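Local coordinates for putative fusidic acid resistance protein (Staphylococcus aureus, PDB 2YB5) that confers resistance to the antibiotic fusidic acid, probably by binding elongation factor G and helping to clear it from the ribosome, at residues D202-N205 with N206-F210; K11-K14 with V15-V19; S93-E96 with K97-K101; S194-C197 with N198-D202; I54-S57 with D58-T61. All blocks are in the same frame, centred on the assembly; numbering follows the deposited sequence.

Along the chain the order is interaction 2, 5, 3, 4, 1. Interactions 2 and 5 lie in the N-terminal helical part, on helix 9-27 and at the start of helix 59-63. Their centres are about 14 Å apart, and Val19 meets the ring of Phe59. Interactions 3, 4 and 1 belong to the treble-clef zinc-finger part. Interaction 4 holds a zinc ligand on helix 194-200; interaction 1 follows directly on helix 204-214 and shares Asp202 with it. Interaction 3, on helix 92-98, is the remote one, about 42 Å from interaction 5 between centres. Interaction 2 touches both 1 and 4 through Gln17 and Asp202, so these residues help join the two parts of the protein.

Interaction 1 (D202-N205 with N206-F210)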
# COMPACT_ATOMS: atom_id res chain seq x y z
N ASP A 202 -0.15 -3.20 3.22
CA ASP A 202 0.01 -4.55 2.66
C ASP A 202 -1.31 -5.27 2.34
O ASP A 202 -1.27 -6.40 1.87
CB ASP A 202 0.89 -5.42 3.54
CG ASP A 202 0.32 -5.63 4.93
OD1 ASP A 202 -0.88 -5.33 5.16
OD2 ASP A 202 1.08 -6.08 5.79
N ASP A 203 -2.45 -4.61 2.56
CA ASP A 203 -3.75 -5.21 2.27
C ASP A 203 -4.80 -4.15 1.92
O ASP A 203 -5.21 -3.38 2.79
CB ASP A 203 -4.21 -6.05 3.47
CG ASP A 203 -5.39 -6.95 3.16
OD1 ASP A 203 -6.02 -6.80 2.10
OD2 ASP A 203 -5.70 -7.83 4.00
N ILE A 204 -5.23 -4.11 0.66
CA ILE A 204 -6.25 -3.13 0.20
C ILE A 204 -7.53 -3.22 1.02
O ILE A 204 -8.26 -2.23 1.14
CB ILE A 204 -6.57 -3.26 -1.31
CG1 ILE A 204 -7.30 -2.01 -1.84
CG2 ILE A 204 -7.40 -4.53 -1.62
CD1 ILE A 204 -6.42 -0.78 -1.92
N ASN A 205 -7.79 -4.39 1.60
CA ASN A 205 -8.92 -4.56 2.52
C ASN A 205 -8.90 -3.56 3.66
O ASN A 205 -9.96 -3.13 4.10
CB ASN A 205 -8.98 -5.98 3.10
CG ASN A 205 -9.63 -6.98 2.17
OD1 ASN A 205 -10.23 -6.62 1.17
ND2 ASN A 205 -9.51 -8.27 2.52
N ASN A 206 -7.71 -3.20 4.15
CA ASN A 206 -7.57 -2.22 5.23
C ASN A 206 -8.17 -0.87 4.81
O ASN A 206 -8.77 -0.18 5.63
CB ASN A 206 -6.11 -2.01 5.64
CG ASN A 206 -5.43 -3.29 6.19
OD1 ASN A 206 -6.05 -4.34 6.36
ND2 ASN A 206 -4.12 -3.18 6.45
N LEU A 207 -7.98 -0.48 3.55
CA LEU A 207 -8.56 0.75 3.04
C LEU A 207 -10.07 0.63 2.87
O LEU A 207 -10.82 1.57 3.18
CB LEU A 207 -7.94 1.13 1.69
CG LEU A 207 -8.47 2.41 1.06
CD1 LEU A 207 -8.17 3.63 1.95
CD2 LEU A 207 -7.88 2.58 -0.35
N TYR A 208 -10.53 -0.52 2.37
CA TYR A 208 -11.97 -0.75 2.21
C TYR A 208 -12.70 -0.70 3.55
O TYR A 208 -13.80 -0.18 3.63
CB TYR A 208 -12.25 -2.09 1.54
CG TYR A 208 -11.79 -2.24 0.12
CD1 TYR A 208 -11.52 -1.13 -0.69
CD2 TYR A 208 -11.64 -3.51 -0.44
CE1 TYR A 208 -11.12 -1.30 -2.02
CE2 TYR A 208 -11.23 -3.68 -1.75
CZ TYR A 208 -10.97 -2.58 -2.53
OH TYR A 208 -10.56 -2.77 -3.82
N GLU A 209 -12.06 -1.22 4.60
CA GLU A 209 -12.68 -1.26 5.94
C GLU A 209 -12.68 0.12 6.59
O GLU A 209 -13.64 0.48 7.29
CB GLU A 209 -11.97 -2.26 6.84
CG GLU A 209 -12.13 -3.69 6.43
CD GLU A 209 -11.29 -4.64 7.26
OE1 GLU A 209 -11.19 -4.44 8.50
OE2 GLU A 209 -10.74 -5.61 6.68
N PHE A 210 -11.62 0.90 6.36
CA PHE A 210 -11.60 2.29 6.78
C PHE A 210 -12.74 3.05 6.08
O PHE A 210 -13.49 3.77 6.74
CB PHE A 210 -10.25 2.91 6.46
CG PHE A 210 -10.18 4.38 6.73
CD1 PHE A 210 -10.13 4.85 8.03
CD2 PHE A 210 -10.15 5.29 5.69
CE1 PHE A 210 -10.06 6.21 8.29
CE2 PHE A 210 -10.08 6.66 5.95
CZ PHE A 210 -10.05 7.11 7.25
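Ile204 lies against the ring of Tyr208, one helical turn further on. Its CG1 sits over the ring face, 4.2 Å from the centroid and 27° off the normal, which makes a CH-pi contact. CG1 is anti to the backbone N of Ile204 (chi1 -164°), and this carries the branch to the ring. The carbonyl O of Ile204 also lies over one face of the ring, toward its rim. On another side Ile204 CD1 meets Leu207 CD2 at 4.0 Å. This packed flank faces the protein: Leu207 and Tyr208 both rest on Tyr135 of strand 130-136, and Tyr208 OH is hydrogen-bonded to Lys136 O.

Asp203 is the N-cap of helix 204-214. Its OD1 accepts from Asn205 N at 3.0 Å, with the donor above the carboxylate plane. The carbonyl O of Asp203 takes Asn206 N at 2.9 Å. The regular helical bonds then begin, with Tyr208 N to Ile204 O and Glu209 N to Asn205 O. Just before the cap, Asp202 OD2 is hydrogen-bonded to Gln17 of helix 9-27.

The flank with Asn205 and Glu209 is looser and exposed to solvent. Glu209 CG packs on Asn205 O at 3.2 Å. Asn205 OD1 approaches Tyr208 CD2 at 3.8 Å, with the amide and ring planes 49° apart.

Interaction 2 (K11-K14 with V15-V19)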
# COMPACT_ATOMS: atom_id res chain seq x y z
N LYS A 11 0.25 -6.41 -2.64
CA LYS A 11 0.84 -7.76 -2.56
C LYS A 11 2.36 -7.70 -2.61
O LYS A 11 3.03 -8.50 -1.95
CB LYS A 11 0.32 -8.69 -3.65
CG LYS A 11 -1.14 -9.11 -3.48
CD LYS A 11 -1.30 -10.17 -2.40
CE LYS A 11 -2.76 -10.58 -2.18
NZ LYS A 11 -2.86 -11.75 -1.23
N PHE A 12 2.90 -6.77 -3.38
CA PHE A 12 4.34 -6.58 -3.43
C PHE A 12 4.88 -6.08 -2.08
O PHE A 12 5.98 -6.46 -1.67
CB PHE A 12 4.75 -5.63 -4.55
CG PHE A 12 6.24 -5.38 -4.62
CD1 PHE A 12 7.06 -6.24 -5.32
CD2 PHE A 12 6.81 -4.31 -3.94
CE1 PHE A 12 8.44 -6.03 -5.38
CE2 PHE A 12 8.19 -4.10 -3.98
CZ PHE A 12 9.00 -4.96 -4.70
N VAL A 13 4.12 -5.23 -1.41
CA VAL A 13 4.51 -4.74 -0.10
C VAL A 13 4.55 -5.90 0.88
O VAL A 13 5.49 -6.01 1.67
CB VAL A 13 3.57 -3.62 0.38
CG1 VAL A 13 3.92 -3.19 1.80
CG2 VAL A 13 3.67 -2.43 -0.57
N LYS A 14 3.56 -6.79 0.78
CA LYS A 14 3.54 -7.99 1.62
C LYS A 14 4.74 -8.90 1.31
O LYS A 14 5.44 -9.31 2.24
CB LYS A 14 2.21 -8.75 1.45
CG LYS A 14 2.05 -9.96 2.35
CD LYS A 14 1.82 -9.58 3.79
CE LYS A 14 1.74 -10.82 4.65
NZ LYS A 14 1.46 -10.53 6.09
N VAL A 15 5.00 -9.19 0.03
CA VAL A 15 6.17 -10.00 -0.36
C VAL A 15 7.45 -9.45 0.29
O VAL A 15 8.25 -10.20 0.85
CB VAL A 15 6.37 -10.10 -1.90
CG1 VAL A 15 7.72 -10.71 -2.23
CG2 VAL A 15 5.26 -10.93 -2.57
N LYS A 16 7.61 -8.13 0.23
CA LYS A 16 8.76 -7.44 0.78
C LYS A 16 8.82 -7.60 2.30
O LYS A 16 9.87 -7.96 2.85
CB LYS A 16 8.68 -5.96 0.38
CG LYS A 16 9.73 -5.03 0.95
CD LYS A 16 9.43 -3.58 0.55
CE LYS A 16 8.24 -3.00 1.35
NZ LYS A 16 7.74 -1.67 0.86
N GLN A 17 7.70 -7.37 2.97
CA GLN A 17 7.60 -7.62 4.41
C GLN A 17 7.97 -9.06 4.79
O GLN A 17 8.56 -9.30 5.84
CB GLN A 17 6.20 -7.27 4.95
CG GLN A 17 5.93 -5.76 5.02
CD GLN A 17 4.48 -5.41 5.38
OE1 GLN A 17 4.09 -4.24 5.32
NE2 GLN A 17 3.69 -6.42 5.75
N LEU A 18 7.61 -10.02 3.94
CA LEU A 18 7.93 -11.43 4.21
C LEU A 18 9.43 -11.70 4.04
O LEU A 18 10.02 -12.44 4.83
CB LEU A 18 7.11 -12.37 3.33
CG LEU A 18 5.60 -12.38 3.60
CD1 LEU A 18 4.86 -12.92 2.38
CD2 LEU A 18 5.25 -13.17 4.84
N VAL A 19 10.04 -11.09 3.03
CA VAL A 19 11.47 -11.24 2.79
C VAL A 19 12.29 -10.69 3.96
O VAL A 19 13.24 -11.34 4.39
CB VAL A 19 11.90 -10.58 1.46
CG1 VAL A 19 13.41 -10.49 1.36
CG2 VAL A 19 11.33 -11.38 0.28
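Val13 and Gln17 meet one turn apart on helix 9-27, an alpha-helix of the elongation factor G-binding N-terminal family. Val13 CG1 lies 3.7 Å from Gln17 OE1, and the two side chains run obliquely past each other. The CG of Gln17 is beside its backbone N (chi1 -73°), which folds the start of the chain back over the Val13 carbonyl. Beyond CG the chain is extended and runs back past the preceding turn, bringing OE1 to Val13 CG1.

Lys14 forms the other pair. Its CG rests 4.1 Å from Leu18 CD1. The bend at chi2 (72°) then takes CD past Gln17 NE2, with the two side chains at about a right angle.

Backbone bonds hold this spacing. Gln17 N donates to Val13 O at 2.9 Å, and Leu18 N to Lys14 O at 2.8 Å. Outside the helix, Asp202 holds the NE2 side of the Gln17 amide. Lys16 NZ makes a weak bond to Gln199 O. Val15 and Leu18 pack on helix 35-50, and Phe12 on Leu80 of helix 70-80. On the Val15 side, CG2 of Val15 touches Lys11 O at 3.4 Å.

Interaction 3 (S93-E96 with K97-K101)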
# COMPACT_ATOMS: atom_id res chain seq x y z
N SER A 93 -11.61 14.08 -16.68
CA SER A 93 -13.07 13.99 -16.60
C SER A 93 -13.51 12.90 -15.61
O SER A 93 -14.44 13.11 -14.85
CB SER A 93 -13.71 13.81 -17.98
OG SER A 93 -13.28 12.61 -18.60
N GLN A 94 -12.83 11.77 -15.56
CA GLN A 94 -13.19 10.74 -14.56
C GLN A 94 -13.05 11.26 -13.13
O GLN A 94 -13.90 11.02 -12.30
CB GLN A 94 -12.33 9.50 -14.71
CG GLN A 94 -12.60 8.63 -15.92
CD GLN A 94 -11.68 7.40 -15.95
OE1 GLN A 94 -10.47 7.52 -16.14
NE2 GLN A 94 -12.27 6.22 -15.76
N LEU A 95 -11.95 11.95 -12.86
CA LEU A 95 -11.69 12.58 -11.57
C LEU A 95 -12.75 13.62 -11.22
O LEU A 95 -13.27 13.65 -10.11
CB LEU A 95 -10.31 13.25 -11.62
CG LEU A 95 -9.48 13.39 -10.35
CD1 LEU A 95 -9.30 12.04 -9.63
CD2 LEU A 95 -8.13 13.96 -10.75
N GLU A 96 -13.07 14.48 -12.18
CA GLU A 96 -14.11 15.48 -11.99
C GLU A 96 -15.47 14.83 -11.71
O GLU A 96 -16.24 15.34 -10.88
CB GLU A 96 -14.16 16.44 -13.19
CG GLU A 96 -12.93 17.36 -13.21
CD GLU A 96 -12.64 18.00 -14.56
OE1 GLU A 96 -13.26 17.66 -15.59
OE2 GLU A 96 -11.76 18.89 -14.57
N LYS A 97 -15.75 13.68 -12.33
CA LYS A 97 -16.99 12.95 -12.09
C LYS A 97 -17.05 12.32 -10.70
O LYS A 97 -18.08 12.39 -10.03
CB LYS A 97 -17.19 11.85 -13.14
CG LYS A 97 -18.47 11.03 -12.91
CD LYS A 97 -18.92 10.39 -14.21
CE LYS A 97 -20.30 9.74 -14.07
NZ LYS A 97 -20.90 9.53 -15.43
N ILE A 98 -15.95 11.71 -10.29
CA ILE A 98 -15.85 11.14 -8.94
C ILE A 98 -16.12 12.22 -7.89
O ILE A 98 -16.85 11.99 -6.93
CB ILE A 98 -14.46 10.51 -8.71
CG1 ILE A 98 -14.31 9.25 -9.57
CG2 ILE A 98 -14.24 10.19 -7.22
CD1 ILE A 98 -12.87 8.78 -9.72
N PHE A 99 -15.54 13.40 -8.09
CA PHE A 99 -15.74 14.53 -7.18
C PHE A 99 -16.63 15.62 -7.80
O PHE A 99 -16.34 16.82 -7.70
CB PHE A 99 -14.39 15.09 -6.74
CG PHE A 99 -13.55 14.08 -6.01
CD1 PHE A 99 -13.96 13.59 -4.78
CD2 PHE A 99 -12.37 13.60 -6.55
CE1 PHE A 99 -13.20 12.66 -4.11
CE2 PHE A 99 -11.61 12.66 -5.88
CZ PHE A 99 -12.02 12.19 -4.66
N ARG A 100 -17.74 15.17 -8.40
CA ARG A 100 -18.69 16.01 -9.16
C ARG A 100 -19.16 17.27 -8.41
O ARG A 100 -19.37 18.31 -9.03
CB ARG A 100 -19.91 15.15 -9.55
CG ARG A 100 -21.07 15.87 -10.23
CD ARG A 100 -20.79 16.18 -11.68
NE ARG A 100 -20.74 14.95 -12.49
CZ ARG A 100 -21.80 14.35 -13.04
NH1 ARG A 100 -23.03 14.86 -12.89
NH2 ARG A 100 -21.63 13.23 -13.73
N LYS A 101 -19.35 17.15 -7.10
CA LYS A 101 -19.86 18.28 -6.31
C LYS A 101 -18.79 19.33 -5.97
O LYS A 101 -19.14 20.42 -5.49
CB LYS A 101 -20.50 17.77 -5.01
CG LYS A 101 -21.79 16.98 -5.22
CD LYS A 101 -22.36 16.55 -3.88
CE LYS A 101 -23.60 15.68 -4.02
NZ LYS A 101 -24.13 15.27 -2.68
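Ser93 meets Lys97 through the backbone: Lys97 N donates to Ser93 O at 2.9 Å. The CB of Lys97 rests on the same carbonyl, while the rest of the lysine runs extended into solvent. The Ser93 hydroxyl makes a weak bond to Ser91.

Gln94 O takes Ile98 N at 3.0 Å. The same oxygen is touched by Ile98 CG1, at 3.3 Å. With CG1 anti to the carbonyl carbon of Ile98 (chi1 -69°), the branch leans back over the preceding turn and reaches this oxygen. The amide of Gln94 turns elsewhere, with OE1 accepting from Ser91 N.

Leu95 is buried. Its O receives Phe99 N at 3.0 Å, and its CD1 meets Phe99 CE2 loosely at 4.4 Å. Ile98 CG2 lies over the centre of the Phe99 ring, 3.8 Å above its plane.

Here helix 92-98 ends, since Phe99 is the first residue to leave helical backbone angles. The short helix lies on the antiparallel sheet of the zinc-finger part. Leu95 and Phe99 both pack on Trp123 and Val134, and the Phe99 ring meets Tyr132 edge-to-face.

Glu96 comes last and is exposed. Its carbonyl O faces Arg100 CA at 3.1 Å, a CA-H...O contact with an angle of 124° at the hydrogen. The Glu96 carboxylate forms a long, weak ion pair with Arg107.

Interaction 4 (S194-C197 with N198-D202). With ZN (zinc ion), chain C.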
# COMPACT_ATOMS: atom_id res chain seq x y z
N SER A 194 0.12 10.22 2.21
CA SER A 194 -0.44 8.98 1.68
C SER A 194 0.58 8.16 0.90
O SER A 194 0.43 6.94 0.78
CB SER A 194 -1.65 9.29 0.80
OG SER A 194 -2.65 9.95 1.56
N PHE A 195 1.64 8.80 0.40
CA PHE A 195 2.69 8.07 -0.30
C PHE A 195 3.51 7.22 0.65
O PHE A 195 3.84 6.07 0.34
CB PHE A 195 3.53 9.03 -1.15
CG PHE A 195 2.69 9.72 -2.19
CD1 PHE A 195 2.43 9.11 -3.40
CD2 PHE A 195 2.08 10.94 -1.91
CE1 PHE A 195 1.62 9.72 -4.35
CE2 PHE A 195 1.26 11.56 -2.85
CZ PHE A 195 1.03 10.94 -4.07
N LYS A 196 3.80 7.75 1.84
CA LYS A 196 4.42 6.95 2.89
C LYS A 196 3.50 5.81 3.34
O LYS A 196 3.94 4.67 3.48
CB LYS A 196 4.78 7.82 4.09
CG LYS A 196 5.55 7.09 5.19
CD LYS A 196 5.44 7.80 6.53
CE LYS A 196 6.24 7.05 7.61
NZ LYS A 196 6.02 7.59 8.98
N CYS A 197 2.23 6.14 3.57
CA CYS A 197 1.17 5.14 3.84
C CYS A 197 1.18 3.97 2.84
O CYS A 197 1.13 2.80 3.24
CB CYS A 197 -0.22 5.80 3.78
SG CYS A 197 -1.56 4.79 4.42
N ASN A 198 1.24 4.30 1.56
CA ASN A 198 1.22 3.29 0.50
C ASN A 198 2.45 2.38 0.47
O ASN A 198 2.37 1.27 -0.04
CB ASN A 198 1.01 3.95 -0.86
CG ASN A 198 -0.45 4.18 -1.17
OD1 ASN A 198 -1.14 3.27 -1.63
ND2 ASN A 198 -0.94 5.40 -0.92
N GLN A 199 3.56 2.86 1.03
CA GLN A 199 4.75 2.02 1.25
C GLN A 199 4.52 1.01 2.37
O GLN A 199 5.15 -0.05 2.39
CB GLN A 199 5.99 2.87 1.59
CG GLN A 199 6.46 3.81 0.47
CD GLN A 199 6.99 3.07 -0.74
OE1 GLN A 199 6.27 2.31 -1.38
NE2 GLN A 199 8.27 3.28 -1.05
N ASN A 200 3.63 1.34 3.31
CA ASN A 200 3.32 0.46 4.43
C ASN A 200 2.11 -0.46 4.19
O ASN A 200 1.94 -1.46 4.88
CB ASN A 200 2.99 1.29 5.69
CG ASN A 200 4.04 2.36 6.00
OD1 ASN A 200 5.21 2.24 5.61
ND2 ASN A 200 3.60 3.43 6.70
N LEU A 201 1.25 -0.09 3.25
CA LEU A 201 -0.05 -0.76 3.12
C LEU A 201 0.08 -2.13 2.46
O LEU A 201 0.35 -2.22 1.26
CB LEU A 201 -1.03 0.13 2.34
CG LEU A 201 -2.42 -0.45 2.08
CD1 LEU A 201 -3.14 -0.82 3.39
CD2 LEU A 201 -3.27 0.54 1.25
N ASP A 202 -0.15 -3.20 3.22
CA ASP A 202 0.01 -4.55 2.66
C ASP A 202 -1.31 -5.27 2.34
O ASP A 202 -1.27 -6.40 1.87
CB ASP A 202 0.89 -5.42 3.54
CG ASP A 202 0.32 -5.63 4.93
OD1 ASP A 202 -0.88 -5.33 5.16
OD2 ASP A 202 1.08 -6.08 5.79
ZN ZN C . -0.90 4.88 6.76
O HOH W 1 4.80 4.64 9.16
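Asn198 turns its amide back onto the carbonyl of Ser194. Both its ND2 and its backbone N donate to Ser194 O, at 2.7 Å and 2.9 Å. The two donors come from opposite faces of the carbonyl plane. ND2 stands 46° out of that plane, while the oxygen lies only 18° out of the amide plane of Asn198. The other end of the amide, OD1, accepts from the backbone N atoms of Ser119 and Tyr120. The amide is thus fixed at both ends.

The CB of Cys197 leads away from residues 198-202 overall. Its SG is anti to the backbone N (chi1 -168°) and binds the zinc ion at 2.4 Å. Cys158, Cys161 and Cys191 complete the four-cysteine site of the treble-clef zinc finger.

Helix 194-200 is weakly bonded at its end. Cys197 O receives Asn200 N at 2.9 Å from well above the carbonyl plane, and Leu201 N only weakly. A water links Lys196 NZ and Asn200 ND2 by weak bonds.

The two hydrogen bonds to Ser194 O and the grip on OD1 probably steady the turn that carries Cys197, and with it the sulfur bound to zinc. The positive charge of the metal would in turn favour the deprotonated sulfur.

Interaction 5 (I54-S57 with D58-T61); sequences IDIS and DFIT
Ile56 O bonds to Ile60 N over a helix start whose N-cap residue, Asp58, makes no capping bond with its side chain and has a phi of 163°. Ser57, just before it, is the centre of an inverse gamma turn. The bond across this irregular backbone is almost straight, with an N-H...O angle of 176° and a distance of 3.1 Å from Ile60 N to Ile56 O. Here helix 59-63 begins, in the N-terminal helical part, of the elongation factor G-binding family.

The side chain of Ile56 does the packing. It lies beside Phe59, both pointing the same way, and its CD1 touches Phe59 CB at 3.5 Å. CG1 comes to 3.9 Å from Phe59 CD2, oblique to the ring. The other branch, CG2, sits between the backbone N and the carbonyl carbon of Ile56 and meets Ile60 CG1 at 3.8 Å. The Ile56 and Ile60 side chains cross at about a right angle.

On the exposed side, Ser57 OG donates to Asp55 OD1 at 2.6 Å, on the syn side of the carboxylate. Ser57 N adds a weak bond to the same oxygen. Both bonds tie Ser57 back to Asp55.

Inward, Ile56 reaches Asn46 and Phe49 of helix 35-50 and Leu80 of helix 70-80. Phe59 packs between the same two helices, on Ile45, Leu76, Leu77 and Leu80.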
# COMPACT_ATOMS: atom_id res chain seq x y z
N ILE A 54 2.35 -16.86 -11.98
CA ILE A 54 3.69 -16.35 -12.29
C ILE A 54 4.71 -17.32 -11.73
O ILE A 54 4.58 -17.79 -10.60
CB ILE A 54 3.94 -14.95 -11.68
CG1 ILE A 54 2.87 -13.96 -12.13
CG2 ILE A 54 5.33 -14.45 -12.07
CD1 ILE A 54 3.00 -12.59 -11.47
N ASP A 55 5.73 -17.63 -12.53
CA ASP A 55 6.79 -18.54 -12.11
C ASP A 55 7.76 -17.77 -11.24
O ASP A 55 8.49 -16.90 -11.71
CB ASP A 55 7.50 -19.16 -13.32
CG ASP A 55 8.40 -20.33 -12.94
OD1 ASP A 55 8.96 -20.33 -11.82
OD2 ASP A 55 8.54 -21.27 -13.76
N ILE A 56 7.74 -18.10 -9.94
CA ILE A 56 8.64 -17.51 -8.96
C ILE A 56 9.57 -18.58 -8.36
O ILE A 56 10.37 -18.28 -7.47
CB ILE A 56 7.83 -16.76 -7.86
CG1 ILE A 56 8.64 -15.64 -7.21
CG2 ILE A 56 7.31 -17.73 -6.80
CD1 ILE A 56 9.13 -14.57 -8.18
N SER A 57 9.47 -19.81 -8.87
CA SER A 57 10.39 -20.89 -8.48
C SER A 57 11.73 -20.60 -9.13
O SER A 57 12.01 -21.06 -10.25
CB SER A 57 9.85 -22.27 -8.88
OG SER A 57 9.59 -22.34 -10.27
N ASP A 58 12.56 -19.83 -8.42
CA ASP A 58 13.68 -19.10 -9.00
C ASP A 58 14.10 -18.05 -7.99
O ASP A 58 15.19 -18.13 -7.41
CB ASP A 58 13.25 -18.44 -10.32
CG ASP A 58 14.04 -17.18 -10.63
OD1 ASP A 58 15.26 -17.14 -10.39
OD2 ASP A 58 13.41 -16.22 -11.13
N PHE A 59 13.21 -17.08 -7.77
CA PHE A 59 13.39 -16.08 -6.72
C PHE A 59 13.34 -16.80 -5.38
O PHE A 59 14.14 -16.51 -4.49
CB PHE A 59 12.28 -15.02 -6.83
CG PHE A 59 12.25 -14.03 -5.68
CD1 PHE A 59 13.26 -13.08 -5.53
CD2 PHE A 59 11.21 -14.04 -4.77
CE1 PHE A 59 13.23 -12.17 -4.47
CE2 PHE A 59 11.16 -13.13 -3.72
CZ PHE A 59 12.17 -12.19 -3.57
N ILE A 60 12.42 -17.76 -5.26
CA ILE A 60 12.30 -18.60 -4.07
C ILE A 60 13.63 -19.29 -3.78
O ILE A 60 14.11 -19.25 -2.65
CB ILE A 60 11.18 -19.66 -4.21
CG1 ILE A 60 9.79 -19.01 -4.16
CG2 ILE A 60 11.29 -20.72 -3.12
CD1 ILE A 60 9.44 -18.34 -2.83
N THR A 61 14.21 -19.92 -4.80
CA THR A 61 15.51 -20.58 -4.66
C THR A 61 16.58 -19.57 -4.26
O THR A 61 17.35 -19.81 -3.33
CB THR A 61 15.93 -21.30 -5.98
OG1 THR A 61 15.19 -22.52 -6.11
CG2 THR A 61 17.43 -21.62 -5.98